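Local atomic coordinates of group II chitinase (Ostrinia furnacalis, PDB entry 6JAV), a protein that probably hydrolyses internal glycosidic bonds of chitin through its family 18 glycosyl hydrolase domains, of which this chain is one catalytic domain. Residues Ala44-Asp49 against Asp92-Leu97; Gly50-His55 against Gln109-Phe114; Gln253-Glu258 against Asn317-Phe322; Gly298-Lys303 against Tyr312-Asn317. All blocks are in the same frame, centred on the assembly; numbering follows the deposited sequence.

Contact 1 (Ala44-Asp49 against Asp92-Leu97)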
loop_
_atom_site.group_PDB
_atom_site.type_symbol
_atom_site.label_atom_id
_atom_site.label_comp_id
_atom_site.label_asym_id
_atom_site.label_seq_id
_atom_site.Cartn_x
_atom_site.Cartn_y
_atom_site.Cartn_z
ATOM N N ALA A 44 -12.759 -1.512 5.481
ATOM C CA ALA A 44 -14.013 -2.243 5.630
ATOM C C ALA A 44 -13.801 -3.676 5.138
ATOM O O ALA A 44 -12.826 -3.980 4.441
ATOM C CB ALA A 44 -15.115 -1.563 4.819
ATOM N N VAL A 45 -14.698 -4.574 5.532
ATOM C CA VAL A 45 -14.527 -5.999 5.237
ATOM C C VAL A 45 -15.803 -6.545 4.604
ATOM O O VAL A 45 -16.863 -5.920 4.650
ATOM C CB VAL A 45 -14.128 -6.816 6.480
ATOM C CG1 VAL A 45 -12.764 -6.359 6.977
ATOM C CG2 VAL A 45 -15.186 -6.679 7.575
ATOM N N LEU A 46 -15.695 -7.759 4.045
ATOM C CA LEU A 46 -16.848 -8.429 3.448
ATOM C C LEU A 46 -17.532 -9.282 4.510
ATOM O O LEU A 46 -16.936 -10.226 5.027
ATOM C CB LEU A 46 -16.408 -9.295 2.262
ATOM C CG LEU A 46 -17.570 -9.823 1.408
ATOM C CD1 LEU A 46 -18.348 -8.673 0.760
ATOM C CD2 LEU A 46 -17.024 -10.809 0.353
ATOM N N GLY A 47 -18.775 -8.943 4.833
ATOM C CA GLY A 47 -19.508 -9.694 5.834
ATOM C C GLY A 47 -19.948 -11.056 5.333
ATOM O O GLY A 47 -19.881 -11.381 4.141
ATOM N N ASN A 48 -20.428 -11.870 6.279
ATOM C CA ASN A 48 -20.883 -13.223 5.956
ATOM C C ASN A 48 -22.137 -13.234 5.094
ATOM O O ASN A 48 -22.428 -14.255 4.461
ATOM C CB ASN A 48 -21.146 -14.021 7.237
ATOM C CG ASN A 48 -19.869 -14.391 7.954
ATOM O OD1 ASN A 48 -19.598 -13.909 9.052
ATOM N ND2 ASN A 48 -19.062 -15.239 7.325
ATOM N N ASP A 49 -22.873 -12.134 5.054
ATOM C CA ASP A 49 -24.025 -11.965 4.187
ATOM C C ASP A 49 -23.650 -11.424 2.807
ATOM O O ASP A 49 -24.548 -11.093 2.022
ATOM C CB ASP A 49 -25.035 -11.034 4.851
ATOM C CG ASP A 49 -24.440 -9.679 5.221
ATOM O OD1 ASP A 49 -23.233 -9.422 4.951
ATOM O OD2 ASP A 49 -25.189 -8.859 5.789
ATOM N N ASP A 92 -11.978 -17.882 0.781
ATOM C CA ASP A 92 -12.674 -17.867 -0.502
ATOM C C ASP A 92 -13.796 -16.837 -0.607
ATOM O O ASP A 92 -14.461 -16.800 -1.645
ATOM C CB ASP A 92 -13.238 -19.261 -0.836
ATOM C CG ASP A 92 -14.420 -19.665 0.055
ATOM O OD1 ASP A 92 -14.859 -18.892 0.934
ATOM O OD2 ASP A 92 -14.912 -20.799 -0.135
ATOM N N LYS A 93 -14.026 -15.971 0.385
ATOM C CA LYS A 93 -15.278 -15.208 0.357
ATOM C C LYS A 93 -15.348 -14.198 -0.793
ATOM O O LYS A 93 -16.435 -13.989 -1.356
ATOM C CB LYS A 93 -15.596 -14.556 1.702
ATOM C CG LYS A 93 -14.640 -13.464 2.115
ATOM C CD LYS A 93 -15.084 -12.908 3.462
ATOM C CE LYS A 93 -14.027 -11.963 3.987
ATOM N NZ LYS A 93 -14.446 -11.392 5.343
ATOM N N TYR A 94 -14.230 -13.559 -1.168
ATOM C CA TYR A 94 -14.289 -12.634 -2.310
ATOM C C TYR A 94 -14.478 -13.390 -3.617
ATOM O O TYR A 94 -15.196 -12.916 -4.523
ATOM C CB TYR A 94 -13.031 -11.758 -2.367
ATOM C CG TYR A 94 -13.029 -10.680 -1.310
ATOM C CD1 TYR A 94 -13.646 -9.469 -1.545
ATOM C CD2 TYR A 94 -12.428 -10.900 -0.062
ATOM C CE1 TYR A 94 -13.666 -8.470 -0.557
ATOM C CE2 TYR A 94 -12.440 -9.915 0.933
ATOM C CZ TYR A 94 -13.062 -8.712 0.661
ATOM O OH TYR A 94 -13.119 -7.700 1.603
ATOM N N SER A 95 -13.828 -14.553 -3.738
ATOM C CA SER A 95 -14.040 -15.398 -4.909
ATOM C C SER A 95 -15.502 -15.829 -5.015
ATOM O O SER A 95 -16.090 -15.774 -6.102
ATOM C CB SER A 95 -13.091 -16.593 -4.848
ATOM O OG SER A 95 -13.269 -17.445 -5.969
ATOM N N LYS A 96 -16.115 -16.229 -3.889
ATOM C CA LYS A 96 -17.521 -16.611 -3.927
ATOM C C LYS A 96 -18.384 -15.442 -4.377
ATOM O O LYS A 96 -19.326 -15.616 -5.160
ATOM C CB LYS A 96 -17.971 -17.118 -2.559
ATOM C CG LYS A 96 -17.341 -18.447 -2.159
ATOM C CD LYS A 96 -17.896 -19.607 -2.956
ATOM C CE LYS A 96 -17.595 -20.920 -2.241
ATOM N NZ LYS A 96 -18.019 -22.104 -3.036
ATOM N N LEU A 97 -18.063 -14.234 -3.910
ATOM C CA LEU A 97 -18.818 -13.055 -4.320
ATOM C C LEU A 97 -18.698 -12.826 -5.824
ATOM O O LEU A 97 -19.712 -12.708 -6.529
ATOM C CB LEU A 97 -18.297 -11.838 -3.552
ATOM C CG LEU A 97 -18.810 -10.483 -4.054
ATOM C CD1 LEU A 97 -20.339 -10.344 -3.905
ATOM C CD2 LEU A 97 -18.110 -9.325 -3.315
#
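The ammonium group of Lys-93 has two partners: NZ donates to the backbone oxygen Leu-46 O at 2.8 Å, and it forms a salt bridge with Asp-88. The bond to Leu-46 O lies in the carbonyl plane on a lone pair, with a C=O...N angle of 144°. A lysine suits this place because its long chain, extended beyond CG, runs alongside Leu-46 before its charged end arrives at the last residue of the strand; Lys-93 CE passes Leu-46 CB at 4.0 Å. The same carboxylate of Asp-88 also takes hydrogen bonds from Tyr-94 OH and Leu-46 N, so one acid ties a backbone N-H of the strand to the lysine and tyrosine of the helix, and its negative charge probably favours a protonated lysine.

Beside these polar bonds Leu-46 supplies the apolar part. Its CG stands anti to the backbone N (chi1 -169°), which sends the branched end toward helix 93-98. There CD2 sits over one face of the Tyr-94 ring, 4.2 Å from the centroid and 14° off the normal, a CH-pi contact displaced toward the rim. Leu-46 CB touches Tyr-94 CZ at 3.8 Å, while Leu-46 CD2 meets Leu-97 CD2 at 4.1 Å. A leucine fits because its branched end lets CD2 lie over the ring while both methyls meet Leu-97.

The contact fastens the end of strand 38-46, part of the TIM barrel, to the short helix 93-98. Leu-46 and Leu-97 also rest on Phe-107 of helix 101-118, while Tyr-94 touches Leu-83 of strand 78-84 and stacks with Trp-127.

Contact 2 (Gly50-His55 against Gln109-Phe114)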
loop_
_atom_site.group_PDB
_atom_site.type_symbol
_atom_site.label_atom_id
_atom_site.label_comp_id
_atom_site.label_asym_id
_atom_site.label_seq_id
_atom_site.Cartn_x
_atom_site.Cartn_y
_atom_site.Cartn_z
ATOM N N GLY A 50 -22.356 -11.337 2.492
ATOM C CA GLY A 50 -21.921 -10.840 1.194
ATOM C C GLY A 50 -22.007 -9.343 1.004
ATOM O O GLY A 50 -22.019 -8.882 -0.143
ATOM N N LEU A 51 -22.063 -8.564 2.092
ATOM C CA LEU A 51 -22.196 -7.118 2.022
ATOM C C LEU A 51 -21.030 -6.470 2.762
ATOM O O LEU A 51 -20.544 -7.008 3.761
ATOM C CB LEU A 51 -23.479 -6.638 2.706
ATOM C CG LEU A 51 -24.776 -7.238 2.156
ATOM C CD1 LEU A 51 -25.966 -6.699 2.921
ATOM C CD2 LEU A 51 -24.867 -6.935 0.656
ATOM N N MET A 52 -20.568 -5.338 2.243
ATOM C CA MET A 52 -19.528 -4.571 2.920
ATOM C C MET A 52 -20.000 -4.159 4.311
ATOM O O MET A 52 -21.159 -3.779 4.503
ATOM C CB MET A 52 -19.173 -3.339 2.085
ATOM C CG MET A 52 -17.988 -2.560 2.650
ATOM S SD MET A 52 -17.304 -1.359 1.499
ATOM C CE MET A 52 -18.833 -0.557 1.075
ATOM N N THR A 53 -19.097 -4.247 5.290
ATOM C CA THR A 53 -19.435 -3.908 6.666
ATOM C C THR A 53 -18.204 -3.350 7.372
ATOM O O THR A 53 -17.065 -3.590 6.968
ATOM C CB THR A 53 -20.029 -5.104 7.416
ATOM O OG1 THR A 53 -20.563 -4.668 8.673
ATOM C CG2 THR A 53 -18.995 -6.137 7.664
ATOM N N ALA A 54 -18.440 -2.588 8.431
ATOM C CA ALA A 54 -17.315 -2.042 9.186
ATOM C C ALA A 54 -16.535 -3.147 9.883
ATOM O O ALA A 54 -17.110 -4.103 10.426
ATOM C CB ALA A 54 -17.809 -1.049 10.241
ATOM N N HIS A 55 -15.209 -3.006 9.860
ATOM C CA HIS A 55 -14.333 -3.972 10.502
ATOM C C HIS A 55 -14.317 -3.808 12.013
ATOM O O HIS A 55 -14.348 -4.796 12.746
ATOM C CB HIS A 55 -12.917 -3.789 9.956
ATOM C CG HIS A 55 -11.890 -4.575 10.696
ATOM N ND1 HIS A 55 -10.885 -3.983 11.432
ATOM C CD2 HIS A 55 -11.723 -5.914 10.831
ATOM C CE1 HIS A 55 -10.129 -4.924 11.971
ATOM N NE2 HIS A 55 -10.621 -6.103 11.627
ATOM N N GLN A 109 -25.361 -2.436 -4.859
ATOM C CA GLN A 109 -26.294 -1.399 -4.435
ATOM C C GLN A 109 -26.113 -1.077 -2.961
ATOM O O GLN A 109 -26.202 0.093 -2.555
ATOM C CB GLN A 109 -27.739 -1.834 -4.696
ATOM C CG GLN A 109 -28.065 -2.097 -6.174
ATOM C CD GLN A 109 -27.819 -0.899 -7.071
ATOM O OE1 GLN A 109 -28.014 0.255 -6.670
ATOM N NE2 GLN A 109 -27.388 -1.169 -8.293
ATOM N N HIS A 110 -25.848 -2.098 -2.145
ATOM C CA HIS A 110 -25.627 -1.842 -0.728
ATOM C C HIS A 110 -24.329 -1.065 -0.509
ATOM O O HIS A 110 -24.269 -0.183 0.357
ATOM C CB HIS A 110 -25.611 -3.155 0.034
ATOM C CG HIS A 110 -25.193 -2.997 1.460
ATOM N ND1 HIS A 110 -23.869 -2.897 1.838
ATOM C CD2 HIS A 110 -25.924 -2.885 2.597
ATOM C CE1 HIS A 110 -23.802 -2.754 3.151
ATOM N NE2 HIS A 110 -25.035 -2.731 3.633
ATOM N N ALA A 111 -23.278 -1.387 -1.274
ATOM C CA ALA A 111 -21.990 -0.714 -1.085
ATOM C C ALA A 111 -22.105 0.776 -1.362
ATOM O O ALA A 111 -21.570 1.595 -0.603
ATOM C CB ALA A 111 -20.918 -1.356 -1.977
ATOM N N VAL A 112 -22.801 1.156 -2.429
ATOM C CA VAL A 112 -22.942 2.575 -2.735
ATOM C C VAL A 112 -23.738 3.289 -1.647
ATOM O O VAL A 112 -23.371 4.397 -1.218
ATOM C CB VAL A 112 -23.509 2.765 -4.149
ATOM C CG1 VAL A 112 -23.564 4.245 -4.481
ATOM C CG2 VAL A 112 -22.609 2.032 -5.138
ATOM N N ALA A 113 -24.791 2.643 -1.133
ATOM C CA ALA A 113 -25.553 3.236 -0.027
ATOM C C ALA A 113 -24.679 3.416 1.211
ATOM O O ALA A 113 -24.787 4.427 1.917
ATOM C CB ALA A 113 -26.763 2.358 0.297
ATOM N N PHE A 114 -23.795 2.452 1.468
ATOM C CA PHE A 114 -22.872 2.526 2.601
ATOM C C PHE A 114 -21.953 3.736 2.462
ATOM O O PHE A 114 -21.804 4.529 3.402
ATOM C CB PHE A 114 -22.072 1.218 2.627
ATOM C CG PHE A 114 -21.285 0.967 3.894
ATOM C CD1 PHE A 114 -20.048 1.562 4.094
ATOM C CD2 PHE A 114 -21.754 0.081 4.855
ATOM C CE1 PHE A 114 -19.298 1.291 5.253
ATOM C CE2 PHE A 114 -21.016 -0.178 6.011
ATOM C CZ PHE A 114 -19.778 0.422 6.202
HETATM O O HOH W 1 -22.063 -4.227 0.130
#
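On the flank of the TIM barrel, helix 101-118 packs against the short strand 52-54 that follows barrel strand 38-46, and the meeting is mostly apolar. Leu-51 lies across the ring of His-110 at about a right angle: its CB stands 4.0 Å from the ring centroid, and its CD1 comes over the same ring to reach His-110 CD2 at 3.8 Å. At the ring edge, near its plane, His-110 CE1 approaches Met-52 O at 3.1 Å. A water bridges the backbone of the strand to the imidazole, accepting from Met-52 N at 2.8 Å and bonding His-110 ND1, so the imidazole offers a flat face for Leu-51 and a nitrogen for the water that serves Met-52 N.

Met-52 fills the inner side. Its chain bends at the last torsion (chi3 51°), which turns CE onto the helix, where it touches Ala-111 CB at 3.8 Å and Phe-114 CD1 at 3.9 Å. The small alanine lets the methyl come close, and Met-52 SD makes an oblique Met-aromatic contact with Phe-114. Leu-81 of strand 78-84 touches both Met-52 and Phe-114, Ala-44 of strand 38-46 touches Met-52, and Tyr-61 of helix 57-62 covers Ala-54 and Phe-114.

Contact 3 (Gln253-Glu258 against Asn317-Phe322). Unlike the reference sequence in segment 253-258: Glu-258 (reference Gly).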
loop_
_atom_site.group_PDB
_atom_site.type_symbol
_atom_site.label_atom_id
_atom_site.label_comp_id
_atom_site.label_asym_id
_atom_site.label_seq_id
_atom_site.Cartn_x
_atom_site.Cartn_y
_atom_site.Cartn_z
ATOM N N GLN A 253 10.816 -4.455 5.961
ATOM C CA GLN A 253 10.722 -5.879 6.236
ATOM C C GLN A 253 11.943 -6.300 7.039
ATOM O O GLN A 253 13.087 -5.981 6.670
ATOM C CB GLN A 253 10.649 -6.682 4.936
ATOM C CG GLN A 253 9.307 -6.532 4.211
ATOM C CD GLN A 253 8.175 -7.352 4.823
ATOM O OE1 GLN A 253 8.394 -8.293 5.604
ATOM N NE2 GLN A 253 6.936 -7.009 4.455
ATOM N N SER A 254 11.696 -6.991 8.151
ATOM C CA SER A 254 12.771 -7.377 9.056
ATOM C C SER A 254 12.964 -8.884 9.064
ATOM O O SER A 254 12.049 -9.658 8.777
ATOM C CB SER A 254 12.479 -6.896 10.479
ATOM O OG SER A 254 11.410 -7.648 10.988
ATOM N N PHE A 255 14.183 -9.284 9.420
ATOM C CA PHE A 255 14.622 -10.668 9.282
ATOM C C PHE A 255 15.528 -11.014 10.459
ATOM O O PHE A 255 16.298 -10.169 10.924
ATOM C CB PHE A 255 15.479 -10.864 8.011
ATOM C CG PHE A 255 14.818 -10.452 6.701
ATOM C CD1 PHE A 255 14.718 -9.107 6.352
ATOM C CD2 PHE A 255 14.394 -11.409 5.786
ATOM C CE1 PHE A 255 14.150 -8.715 5.150
ATOM C CE2 PHE A 255 13.827 -11.019 4.569
ATOM C CZ PHE A 255 13.726 -9.677 4.247
ATOM N N THR A 256 15.432 -12.262 10.930
ATOM C CA THR A 256 16.418 -12.834 11.855
ATOM C C THR A 256 17.400 -13.653 11.022
ATOM O O THR A 256 17.015 -14.652 10.405
ATOM C CB THR A 256 15.731 -13.674 12.931
ATOM O OG1 THR A 256 14.907 -12.827 13.757
ATOM C CG2 THR A 256 16.787 -14.335 13.846
ATOM N N ILE A 257 18.634 -13.190 10.950
ATOM C CA ILE A 257 19.626 -13.832 10.091
ATOM C C ILE A 257 20.262 -14.997 10.830
ATOM O O ILE A 257 20.429 -14.975 12.054
ATOM C CB ILE A 257 20.670 -12.850 9.526
ATOM C CG1 ILE A 257 21.382 -12.107 10.647
ATOM C CG2 ILE A 257 19.987 -11.860 8.578
ATOM C CD1 ILE A 257 22.499 -11.199 10.169
ATOM N N GLU A 258 20.603 -16.037 10.061
ATOM C CA GLU A 258 21.148 -17.258 10.644
ATOM C C GLU A 258 22.511 -17.041 11.268
ATOM O O GLU A 258 22.902 -17.808 12.155
ATOM C CB GLU A 258 21.273 -18.337 9.573
ATOM C CG GLU A 258 19.975 -19.040 9.259
ATOM C CD GLU A 258 20.189 -20.276 8.415
ATOM O OE1 GLU A 258 21.357 -20.561 8.067
ATOM O OE2 GLU A 258 19.188 -20.950 8.088
ATOM N N ASN A 317 21.843 -10.294 15.088
ATOM C CA ASN A 317 21.154 -11.155 14.137
ATOM C C ASN A 317 19.869 -10.531 13.580
ATOM O O ASN A 317 19.032 -11.253 13.038
ATOM C CB ASN A 317 20.905 -12.551 14.726
ATOM C CG ASN A 317 19.793 -12.582 15.768
ATOM O OD1 ASN A 317 19.294 -11.547 16.217
ATOM N ND2 ASN A 317 19.400 -13.788 16.158
ATOM N N GLN A 318 19.704 -9.218 13.704
ATOM C CA GLN A 318 18.530 -8.526 13.178
ATOM C C GLN A 318 18.920 -7.705 11.956
ATOM O O GLN A 318 19.975 -7.069 11.935
ATOM C CB GLN A 318 17.956 -7.599 14.239
ATOM C CG GLN A 318 17.441 -8.367 15.452
ATOM C CD GLN A 318 16.337 -9.326 15.076
ATOM O OE1 GLN A 318 15.259 -8.910 14.641
ATOM N NE2 GLN A 318 16.596 -10.619 15.214
ATOM N N TRP A 319 18.051 -7.711 10.934
ATOM C CA TRP A 319 18.362 -7.080 9.652
ATOM C C TRP A 319 17.054 -6.534 9.077
ATOM O O TRP A 319 16.039 -7.238 9.113
ATOM C CB TRP A 319 18.926 -8.178 8.734
ATOM C CG TRP A 319 19.613 -7.799 7.451
ATOM C CD1 TRP A 319 20.978 -7.796 7.208
ATOM C CD2 TRP A 319 18.989 -7.510 6.192
ATOM N NE1 TRP A 319 21.225 -7.476 5.889
ATOM C CE2 TRP A 319 20.024 -7.293 5.245
ATOM C CE3 TRP A 319 17.648 -7.375 5.775
ATOM C CZ2 TRP A 319 19.765 -6.970 3.912
ATOM C CZ3 TRP A 319 17.387 -7.064 4.437
ATOM C CH2 TRP A 319 18.440 -6.853 3.527
ATOM N N VAL A 320 17.060 -5.304 8.562
ATOM C CA VAL A 320 15.817 -4.710 8.041
ATOM C C VAL A 320 16.111 -3.937 6.764
ATOM O O VAL A 320 17.117 -3.233 6.670
ATOM C CB VAL A 320 15.151 -3.817 9.117
ATOM C CG1 VAL A 320 16.028 -2.633 9.483
ATOM C CG2 VAL A 320 13.747 -3.342 8.645
ATOM N N SER A 321 15.228 -4.064 5.764
ATOM C CA SER A 321 15.365 -3.269 4.547
ATOM C C SER A 321 14.188 -2.313 4.442
ATOM O O SER A 321 13.073 -2.654 4.849
ATOM C CB SER A 321 15.432 -4.163 3.302
ATOM O OG SER A 321 14.277 -4.967 3.189
ATOM N N PHE A 322 14.437 -1.120 3.903
ATOM C CA PHE A 322 13.470 -0.027 4.006
ATOM C C PHE A 322 13.850 1.084 3.038
ATOM O O PHE A 322 14.907 1.056 2.395
ATOM C CB PHE A 322 13.400 0.497 5.459
ATOM C CG PHE A 322 14.661 1.167 5.917
ATOM C CD1 PHE A 322 15.761 0.398 6.308
ATOM C CD2 PHE A 322 14.787 2.548 5.911
ATOM C CE1 PHE A 322 16.956 1.012 6.718
ATOM C CE2 PHE A 322 15.997 3.169 6.340
ATOM C CZ PHE A 322 17.068 2.374 6.722
HETATM O O HOH W 2 20.456 -16.122 14.890
#
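The edge of the Trp-319 indole is turned toward the face of the Phe-255 ring, an offset edge-to-face pair with planes at 84° and Phe-255 CD1 3.5 Å from Trp-319 CE3. Trp-319 O lies in plane at the edge of the phenyl ring, as Ser-321 OG does near its plane; Trp-319 also stacks with Tyr-312. Phe-255 and Trp-319 are a hydrogen-bonded antiparallel pair where the far end of strand 244-257 runs out of the TIM barrel, probably into the alpha+beta insertion found in many family 18 chitinases. Large flat residues suit this buried face; Ile-257 adds CG2 against Trp-319 CB, and Trp-319 NE1 is satisfied by His-263 O.

Backbone bonds run the length of the pair, including Phe-255 N to Trp-319 O at 2.8 Å and Ile-257 N to Asn-317 O at 2.9 Å. Gln-253 turns its amide away to Asp-199, which lines the inhibitor pocket.

At the Thr-256 and Gln-318 end the other face is polar. Gln-318 OE1 accepts from Glu-274 N, and Thr-256 OG1 also bonds Gly-272 O. Bent at chi2 (-61°), Gln-318 brings NE2 to Thr-256 OG1 at 3.1 Å and, nearly straight (178°) though from above the Asn-317 carbonyl plane, to Asn-317 OD1 at 3.0 Å.

Contact 4 (Gly298-Lys303 against Tyr312-Asn317)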
loop_
_atom_site.group_PDB
_atom_site.type_symbol
_atom_site.label_atom_id
_atom_site.label_comp_id
_atom_site.label_asym_id
_atom_site.label_seq_id
_atom_site.Cartn_x
_atom_site.Cartn_y
_atom_site.Cartn_z
ATOM N N GLY A 298 22.719 2.113 17.354
ATOM C CA GLY A 298 23.934 1.718 16.663
ATOM C C GLY A 298 23.777 0.725 15.533
ATOM O O GLY A 298 24.743 0.026 15.197
ATOM N N TRP A 299 22.599 0.619 14.922
ATOM C CA TRP A 299 22.488 -0.296 13.792
ATOM C C TRP A 299 23.311 0.252 12.632
ATOM O O TRP A 299 23.388 1.465 12.422
ATOM C CB TRP A 299 21.028 -0.447 13.358
ATOM C CG TRP A 299 20.167 -1.281 14.290
ATOM C CD1 TRP A 299 20.183 -1.263 15.661
ATOM C CD2 TRP A 299 19.173 -2.238 13.923
ATOM N NE1 TRP A 299 19.263 -2.140 16.158
ATOM C CE2 TRP A 299 18.623 -2.750 15.115
ATOM C CE3 TRP A 299 18.693 -2.721 12.691
ATOM C CZ2 TRP A 299 17.616 -3.721 15.125
ATOM C CZ3 TRP A 299 17.689 -3.674 12.704
ATOM C CH2 TRP A 299 17.163 -4.165 13.915
ATOM N N THR A 300 23.929 -0.650 11.878
ATOM C CA THR A 300 24.795 -0.266 10.767
ATOM C C THR A 300 23.960 -0.202 9.492
ATOM O O THR A 300 23.190 -1.122 9.219
ATOM C CB THR A 300 25.884 -1.324 10.604
ATOM O OG1 THR A 300 26.615 -1.447 11.834
ATOM C CG2 THR A 300 26.832 -0.925 9.491
ATOM N N VAL A 301 24.134 0.865 8.715
ATOM C CA VAL A 301 23.344 1.114 7.508
ATOM C C VAL A 301 24.208 0.841 6.285
ATOM O O VAL A 301 25.354 1.302 6.221
ATOM C CB VAL A 301 22.830 2.558 7.484
ATOM C CG1 VAL A 301 22.068 2.821 6.204
ATOM C CG2 VAL A 301 21.966 2.811 8.719
ATOM N N VAL A 302 23.668 0.104 5.313
ATOM C CA VAL A 302 24.336 -0.109 4.027
ATOM C C VAL A 302 23.451 0.490 2.938
ATOM O O VAL A 302 22.291 0.079 2.787
ATOM C CB VAL A 302 24.588 -1.595 3.755
ATOM C CG1 VAL A 302 25.226 -1.802 2.365
ATOM C CG2 VAL A 302 25.446 -2.227 4.872
ATOM N N LYS A 303 23.992 1.442 2.176
ATOM C CA LYS A 303 23.277 2.060 1.061
ATOM C C LYS A 303 23.773 1.493 -0.261
ATOM O O LYS A 303 24.876 0.947 -0.351
ATOM C CB LYS A 303 23.444 3.575 1.079
ATOM C CG LYS A 303 22.893 4.189 2.370
ATOM C CD LYS A 303 22.842 5.702 2.298
ATOM C CE LYS A 303 21.584 6.159 1.584
ATOM N NZ LYS A 303 21.125 7.536 1.979
ATOM N N TYR A 312 19.599 -1.021 3.731
ATOM C CA TYR A 312 19.262 -1.967 4.784
ATOM C C TYR A 312 20.102 -1.633 6.010
ATOM O O TYR A 312 21.076 -0.886 5.927
ATOM C CB TYR A 312 19.405 -3.432 4.357
ATOM C CG TYR A 312 20.807 -3.860 3.962
ATOM C CD1 TYR A 312 21.700 -4.317 4.924
ATOM C CD2 TYR A 312 21.211 -3.847 2.628
ATOM C CE1 TYR A 312 22.976 -4.741 4.564
ATOM C CE2 TYR A 312 22.505 -4.275 2.264
ATOM C CZ TYR A 312 23.358 -4.708 3.238
ATOM O OH TYR A 312 24.638 -5.128 2.905
ATOM N N ALA A 313 19.670 -2.137 7.154
ATOM C CA ALA A 313 20.374 -1.873 8.413
ATOM C C ALA A 313 20.382 -3.129 9.268
ATOM O O ALA A 313 19.455 -3.939 9.220
ATOM C CB ALA A 313 19.726 -0.706 9.177
ATOM N N TYR A 314 21.431 -3.288 10.095
ATOM C CA TYR A 314 21.524 -4.528 10.855
ATOM C C TYR A 314 22.234 -4.309 12.183
ATOM O O TYR A 314 22.995 -3.355 12.358
ATOM C CB TYR A 314 22.215 -5.652 10.061
ATOM C CG TYR A 314 23.657 -5.325 9.712
ATOM C CD1 TYR A 314 23.980 -4.602 8.565
ATOM C CD2 TYR A 314 24.693 -5.704 10.564
ATOM C CE1 TYR A 314 25.294 -4.280 8.261
ATOM C CE2 TYR A 314 25.997 -5.398 10.267
ATOM C CZ TYR A 314 26.298 -4.686 9.126
ATOM O OH TYR A 314 27.613 -4.381 8.854
ATOM N N LYS A 315 21.938 -5.203 13.122
ATOM C CA LYS A 315 22.667 -5.262 14.386
ATOM C C LYS A 315 22.483 -6.659 14.947
ATOM O O LYS A 315 21.357 -7.154 15.046
ATOM C CB LYS A 315 22.164 -4.212 15.377
ATOM C CG LYS A 315 22.994 -4.221 16.668
ATOM C CD LYS A 315 22.606 -3.120 17.597
ATOM C CE LYS A 315 23.539 -3.094 18.804
ATOM N NZ LYS A 315 23.019 -2.158 19.845
ATOM N N GLY A 316 23.593 -7.304 15.292
ATOM C CA GLY A 316 23.488 -8.666 15.787
ATOM C C GLY A 316 22.880 -9.543 14.717
ATOM O O GLY A 316 23.291 -9.513 13.554
ATOM N N ASN A 317 21.843 -10.294 15.088
ATOM C CA ASN A 317 21.154 -11.155 14.137
ATOM C C ASN A 317 19.869 -10.531 13.580
ATOM O O ASN A 317 19.032 -11.253 13.038
ATOM C CB ASN A 317 20.905 -12.551 14.726
ATOM C CG ASN A 317 19.793 -12.582 15.768
ATOM O OD1 ASN A 317 19.294 -11.547 16.217
ATOM N ND2 ASN A 317 19.400 -13.788 16.158
HETATM O O HOH W 3 25.602 -2.993 13.663
#
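Trp-299 has one face of its indole overlapped by the aliphatic chain of Lys-315, whose CB stands 3.5 Å from the centroid of the five-membered ring and 8° off its normal. The lysine chain is extended and crosses the tryptophan at about a right angle, so CD also reaches Trp-299 CD1 at 3.6 Å while NZ goes on to Ser-297 O. Lysine suits this exposed place because its methylenes can cover a ring and its charge still finds a polar partner. At the edge of the same indole, near its plane, lies Ala-313 O.

Thr-300, Val-302, Tyr-312 and Tyr-314 share one face of the beta hairpin formed by strands 300-302 and 312-315. Val-302 CB lies over the Tyr-312 ring, 3.7 Å from its centroid, and Thr-300 CB lies over the Tyr-314 ring at 4.0 Å from the centroid. Both tyrosines have CG between the backbone N and the carbonyl carbon (chi1 62° for Tyr-312), which leans each ring onto its own cross-strand partner. Beta-branched valine and threonine offer a broad carbon surface close to the backbone for such rings. Val-302 CG2 also touches the edge of Tyr-314 in its plane. Beyond the hairpin Tyr-312 stacks with Trp-319, and Tyr-314 with His-263.

Four backbone hydrogen bonds hold the hairpin, among them Val-302 N to Tyr-312 O at 2.8 Å and Thr-300 N to Tyr-314 O at 2.9 Å. A water bonded to Thr-300 OG1 donates to Tyr-314 O, giving that oxygen a second partner. Regular backbone bonding thus sets the register, and CH-pi contacts let aromatic rings shelter aliphatic carbon, while Lys-315 NZ and Thr-300 OG1 keep partners in Ser-297 O and a water.

Contacts 1 and 2 lie together on one side of the TIM barrel, where strands 38-46 and 52-54 are neighbours joined by Val-45 O to Thr-53 N and consecutive helices cover them. Contacts 3 and 4, about 34 to 45 Å away between centres, bring in the consecutive strands 318-321 and 312-315, linked by Val-320 O to Ala-313 N, with contact 4 nested in the loop that contact 3 closes; Asn-317 belongs to both. Contacts 1 and 3 are buried, contact 2 partly so, contact 4 at the surface. The strand-helix contacts rely on side chains, with a charged group or a water added, whereas the strand-strand contacts rest on backbone bonds, decorated by aromatics: ring on ring inside, ring on aliphatic carbon outside.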